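Local structure of alpha-galactosidase (Lactobacillus brevis, 3MI6) at residues D430-P442 with N481-T493. The protein probably hydrolyses terminal, non-reducing alpha-D-galactose residues from alpha-D-galactosides such as galacto-oligosaccharides and galactomannans, as a member of glycosyl hydrolase family 36. Numbering follows the deposited sequence.
Sequences DWLIHAPKSTPTP and NRYATEMFSSRLT
A bend at chi2 (104°) folds the Glu486 chain over Ser438 and carries its carboxylate to Thr441, while Phe488, with CG anti to the backbone N (chi1 -166°), lays its ring against Pro436. Thr441 N donates to Glu486 OE1 on the syn side at 3.2 Å, and Thr441 OG1 adds a weak bond to OE2. Pro436 CD sits over the ring centre of Phe488, 3.4 Å from the centroid, in a CH-pi contact. Ser438 OG, which lies against Glu486 CG, bonds to Ala435 O at 2.8 Å, within the type I turn 435-438. Arg482 NH1 reaches Thr441 O at 2.9 Å, in the carbonyl plane and on a lone pair, and also bonds to Gln446 O; NE and NH2 grip Tyr483 O side-on. An alanine in place of Arg482 would probably leave the carbonyls of Thr441, Tyr483 and Gln446 without these donors and open a gap beside Thr441. The loops follow TIM-barrel strands 408-413 and 475-478, and Lys82 of a second subunit forms a long, weak ion pair with Glu486 OE2. With Arg482 near Arg444, a predicted substrate-binding residue, its bonds to backbone carbonyls are consistent with a buried positive charge held beside the probable substrate pocket.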
loop_
_atom_site.group_PDB
_atom_site.type_symbol
_atom_site.label_atom_id
_atom_site.label_comp_id
_atom_site.label_asym_id
_atom_site.label_seq_id
_atom_site.Cartn_x
_atom_site.Cartn_y
_atom_site.Cartn_z
ATOM N N ASP D 430 5.928 -1.174 56.571
ATOM C CA ASP D 430 4.999 -0.150 56.093
ATOM C C ASP D 430 5.561 0.681 54.935
ATOM O O ASP D 430 4.902 1.601 54.452
ATOM C CB ASP D 430 4.562 0.775 57.242
ATOM C CG ASP D 430 5.717 1.612 57.804
ATOM O OD1 ASP D 430 5.605 2.864 57.819
ATOM O OD2 ASP D 430 6.736 1.017 58.232
ATOM N N TRP D 431 6.773 0.353 54.495
ATOM C CA TRP D 431 7.423 1.062 53.392
ATOM C C TRP D 431 7.140 0.447 52.008
ATOM O O TRP D 431 7.330 1.116 50.994
ATOM C CB TRP D 431 8.932 1.143 53.628
ATOM C CG TRP D 431 9.356 2.230 54.571
ATOM C CD1 TRP D 431 8.554 2.967 55.396
ATOM C CD2 TRP D 431 10.694 2.703 54.786
ATOM N NE1 TRP D 431 9.308 3.871 56.107
ATOM C CE2 TRP D 431 10.623 3.728 55.755
ATOM C CE3 TRP D 431 11.942 2.361 54.253
ATOM C CZ2 TRP D 431 11.755 4.418 56.194
ATOM C CZ3 TRP D 431 13.061 3.041 54.695
ATOM C CH2 TRP D 431 12.962 4.059 55.654
ATOM N N LEU D 432 6.722 -0.824 51.974
ATOM C CA LEU D 432 6.211 -1.481 50.765
ATOM C C LEU D 432 4.916 -0.862 50.241
ATOM O O LEU D 432 3.914 -0.857 50.933
ATOM C CB LEU D 432 5.877 -2.944 51.065
ATOM C CG LEU D 432 6.769 -4.050 50.523
ATOM C CD1 LEU D 432 7.950 -4.202 51.432
ATOM C CD2 LEU D 432 6.002 -5.350 50.437
ATOM N N ILE D 433 4.923 -0.383 49.006
ATOM C CA ILE D 433 3.681 0.002 48.347
ATOM C C ILE D 433 2.668 -1.147 48.335
ATOM O O ILE D 433 2.845 -2.148 47.637
ATOM C CB ILE D 433 3.939 0.430 46.907
ATOM C CG1 ILE D 433 4.853 1.650 46.896
ATOM C CG2 ILE D 433 2.635 0.723 46.195
ATOM C CD1 ILE D 433 4.982 2.297 45.531
ATOM N N HIS D 434 1.599 -1.001 49.102
ATOM C CA HIS D 434 0.623 -2.076 49.210
ATOM C C HIS D 434 -0.773 -1.540 49.443
ATOM O O HIS D 434 -0.959 -0.658 50.265
ATOM C CB HIS D 434 1.003 -2.989 50.363
ATOM C CG HIS D 434 0.037 -4.105 50.581
ATOM N ND1 HIS D 434 -0.787 -4.172 51.684
ATOM C CD2 HIS D 434 -0.252 -5.192 49.826
ATOM C CE1 HIS D 434 -1.535 -5.258 51.604
ATOM N NE2 HIS D 434 -1.230 -5.895 50.488
ATOM N N ALA D 435 -1.758 -2.063 48.726
ATOM C CA ALA D 435 -3.146 -1.669 48.963
ATOM C C ALA D 435 -3.750 -2.457 50.142
ATOM O O ALA D 435 -3.700 -3.687 50.179
ATOM C CB ALA D 435 -3.965 -1.834 47.703
ATOM N N PRO D 436 -4.316 -1.736 51.121
ATOM C CA PRO D 436 -4.747 -2.273 52.416
ATOM C C PRO D 436 -5.153 -3.764 52.493
ATOM O O PRO D 436 -4.572 -4.465 53.339
ATOM C CB PRO D 436 -5.888 -1.333 52.804
ATOM C CG PRO D 436 -5.397 -0.001 52.287
ATOM C CD PRO D 436 -4.562 -0.283 51.040
ATOM N N LYS D 437 -6.091 -4.259 51.687
ATOM C CA LYS D 437 -6.532 -5.642 51.926
ATOM C C LYS D 437 -6.098 -6.649 50.860
ATOM O O LYS D 437 -6.488 -7.819 50.880
ATOM C CB LYS D 437 -8.052 -5.706 52.129
ATOM C CG LYS D 437 -8.488 -5.634 53.593
ATOM C CD LYS D 437 -8.820 -4.206 54.015
ATOM C CE LYS D 437 -10.105 -3.699 53.360
ATOM N NZ LYS D 437 -10.170 -2.202 53.341
ATOM N N SER D 438 -5.275 -6.183 49.936
ATOM C CA SER D 438 -5.012 -6.922 48.722
ATOM C C SER D 438 -3.907 -7.948 48.895
ATOM O O SER D 438 -3.136 -7.887 49.848
ATOM C CB SER D 438 -4.624 -5.945 47.625
ATOM O OG SER D 438 -3.390 -5.336 47.944
ATOM N N THR D 439 -3.856 -8.890 47.958
ATOM C CA THR D 439 -2.834 -9.923 47.916
ATOM C C THR D 439 -1.645 -9.405 47.131
ATOM O O THR D 439 -1.737 -9.214 45.923
ATOM C CB THR D 439 -3.364 -11.175 47.204
ATOM O OG1 THR D 439 -4.652 -11.510 47.727
ATOM C CG2 THR D 439 -2.410 -12.360 47.368
ATOM N N PRO D 440 -0.519 -9.183 47.817
ATOM C CA PRO D 440 0.691 -8.619 47.203
ATOM C C PRO D 440 1.149 -9.446 46.015
ATOM O O PRO D 440 1.307 -10.670 46.117
ATOM C CB PRO D 440 1.732 -8.686 48.324
ATOM C CG PRO D 440 0.934 -8.746 49.588
ATOM C CD PRO D 440 -0.321 -9.521 49.233
ATOM N N THR D 441 1.346 -8.775 44.885
ATOM C CA THR D 441 1.735 -9.452 43.657
ATOM C C THR D 441 3.201 -9.173 43.353
ATOM O O THR D 441 3.578 -8.025 43.104
ATOM C CB THR D 441 0.838 -9.028 42.486
ATOM O OG1 THR D 441 -0.280 -9.924 42.395
ATOM C CG2 THR D 441 1.624 -9.046 41.179
ATOM N N PRO D 442 4.036 -10.226 43.402
ATOM C CA PRO D 442 5.489 -10.118 43.235
ATOM C C PRO D 442 5.898 -9.776 41.806
ATOM O O PRO D 442 5.185 -10.049 40.835
ATOM C CB PRO D 442 5.977 -11.521 43.583
ATOM C CG PRO D 442 4.817 -12.401 43.246
ATOM C CD PRO D 442 3.612 -11.615 43.643
ATOM N N ASN D 481 13.789 -3.162 38.322
ATOM C CA ASN D 481 13.448 -4.415 37.649
ATOM C C ASN D 481 12.025 -4.982 37.774
ATOM O O ASN D 481 11.789 -6.129 37.410
ATOM C CB ASN D 481 14.440 -5.505 38.061
ATOM C CG ASN D 481 15.798 -5.329 37.418
ATOM O OD1 ASN D 481 16.834 -5.318 38.098
ATOM N ND2 ASN D 481 15.804 -5.175 36.099
ATOM N N ARG D 482 11.077 -4.212 38.282
ATOM C CA ARG D 482 9.689 -4.639 38.176
ATOM C C ARG D 482 8.750 -3.453 38.057
ATOM O O ARG D 482 9.157 -2.321 38.261
ATOM C CB ARG D 482 9.279 -5.496 39.364
ATOM C CG ARG D 482 9.139 -4.727 40.647
ATOM C CD ARG D 482 8.235 -5.436 41.575
ATOM N NE ARG D 482 6.836 -5.231 41.227
ATOM C CZ ARG D 482 5.826 -5.811 41.870
ATOM N NH1 ARG D 482 6.077 -6.634 42.881
ATOM N NH2 ARG D 482 4.569 -5.582 41.510
ATOM N N TYR D 483 7.497 -3.720 37.716
ATOM C CA TYR D 483 6.486 -2.668 37.641
ATOM C C TYR D 483 5.576 -2.689 38.879
ATOM O O TYR D 483 5.153 -3.750 39.319
ATOM C CB TYR D 483 5.674 -2.769 36.337
ATOM C CG TYR D 483 6.496 -2.474 35.105
ATOM C CD1 TYR D 483 7.198 -1.278 34.994
ATOM C CD2 TYR D 483 6.568 -3.388 34.042
ATOM C CE1 TYR D 483 7.957 -0.994 33.864
ATOM C CE2 TYR D 483 7.320 -3.116 32.913
ATOM C CZ TYR D 483 8.019 -1.912 32.826
ATOM O OH TYR D 483 8.784 -1.613 31.704
ATOM N N ALA D 484 5.299 -1.522 39.454
ATOM C CA ALA D 484 4.475 -1.496 40.662
ATOM C C ALA D 484 3.072 -2.052 40.410
ATOM O O ALA D 484 2.564 -2.061 39.286
ATOM C CB ALA D 484 4.419 -0.100 41.302
ATOM N N THR D 485 2.468 -2.523 41.490
ATOM C CA THR D 485 1.246 -3.296 41.449
ATOM C C THR D 485 0.496 -2.981 42.768
ATOM O O THR D 485 1.125 -2.576 43.771
ATOM C CB THR D 485 1.625 -4.795 41.262
ATOM O OG1 THR D 485 0.973 -5.323 40.112
ATOM C CG2 THR D 485 1.296 -5.632 42.459
ATOM N N GLU D 486 -0.831 -3.110 42.765
ATOM C CA GLU D 486 -1.639 -2.730 43.935
ATOM C C GLU D 486 -1.219 -1.414 44.558
ATOM O O GLU D 486 -0.834 -1.385 45.706
ATOM C CB GLU D 486 -1.556 -3.795 45.023
ATOM C CG GLU D 486 -2.181 -5.108 44.649
ATOM C CD GLU D 486 -1.148 -6.137 44.312
ATOM O OE1 GLU D 486 0.033 -5.909 44.647
ATOM O OE2 GLU D 486 -1.511 -7.173 43.712
HETATM N N MSE D 487 -1.317 -0.326 43.814
HETATM C CA MSE D 487 -0.808 0.964 44.274
HETATM C C MSE D 487 -1.536 1.643 45.438
HETATM O O MSE D 487 -2.728 1.962 45.365
HETATM C CB MSE D 487 -0.714 1.924 43.107
HETATM C CG MSE D 487 0.668 1.935 42.504
HETATM SE SE MSE D 487 0.629 2.646 40.702
HETATM C CE MSE D 487 1.687 1.221 39.848
ATOM N N PHE D 488 -0.796 1.886 46.510
ATOM C CA PHE D 488 -1.346 2.584 47.651
ATOM C C PHE D 488 -0.229 3.199 48.473
ATOM O O PHE D 488 0.861 2.654 48.557
ATOM C CB PHE D 488 -2.198 1.640 48.507
ATOM C CG PHE D 488 -3.073 2.354 49.510
ATOM C CD1 PHE D 488 -2.645 2.541 50.820
ATOM C CD2 PHE D 488 -4.320 2.838 49.143
ATOM C CE1 PHE D 488 -3.446 3.196 51.748
ATOM C CE2 PHE D 488 -5.117 3.488 50.052
ATOM C CZ PHE D 488 -4.679 3.670 51.369
ATOM N N SER D 489 -0.501 4.350 49.066
ATOM C CA SER D 489 0.435 4.970 49.980
ATOM C C SER D 489 -0.332 5.331 51.244
ATOM O O SER D 489 -1.346 6.024 51.180
ATOM C CB SER D 489 1.036 6.224 49.343
ATOM O OG SER D 489 1.962 6.865 50.206
ATOM N N SER D 490 0.133 4.844 52.387
ATOM C CA SER D 490 -0.477 5.216 53.664
ATOM C C SER D 490 -0.116 6.656 54.040
ATOM O O SER D 490 -0.770 7.285 54.874
ATOM C CB SER D 490 -0.065 4.240 54.768
ATOM O OG SER D 490 1.332 3.997 54.758
ATOM N N ARG D 491 0.927 7.172 53.398
ATOM C CA ARG D 491 1.407 8.527 53.622
ATOM C C ARG D 491 0.459 9.562 53.036
ATOM O O ARG D 491 0.521 10.741 53.376
ATOM C CB ARG D 491 2.787 8.685 52.982
ATOM C CG ARG D 491 3.320 10.103 52.968
ATOM C CD ARG D 491 3.406 10.642 54.388
ATOM N NE ARG D 491 3.972 11.986 54.408
ATOM C CZ ARG D 491 5.232 12.256 54.730
ATOM N NH1 ARG D 491 6.049 11.260 55.067
ATOM N NH2 ARG D 491 5.668 13.514 54.725
ATOM N N LEU D 492 -0.408 9.125 52.136
ATOM C CA LEU D 492 -1.303 10.048 51.454
ATOM C C LEU D 492 -2.719 9.793 51.936
ATOM O O LEU D 492 -3.031 8.691 52.392
ATOM C CB LEU D 492 -1.202 9.875 49.935
ATOM C CG LEU D 492 0.205 9.997 49.336
ATOM C CD1 LEU D 492 0.231 9.554 47.879
ATOM C CD2 LEU D 492 0.744 11.418 49.460
ATOM N N THR D 493 -3.574 10.807 51.860
ATOM C CA THR D 493 -4.958 10.637 52.269
ATOM C C THR D 493 -5.735 9.884 51.190
ATOM O O THR D 493 -5.173 9.486 50.175
ATOM C CB THR D 493 -5.616 11.985 52.577
ATOM O OG1 THR D 493 -5.867 12.695 51.360
ATOM C CG2 THR D 493 -4.710 12.814 53.457
#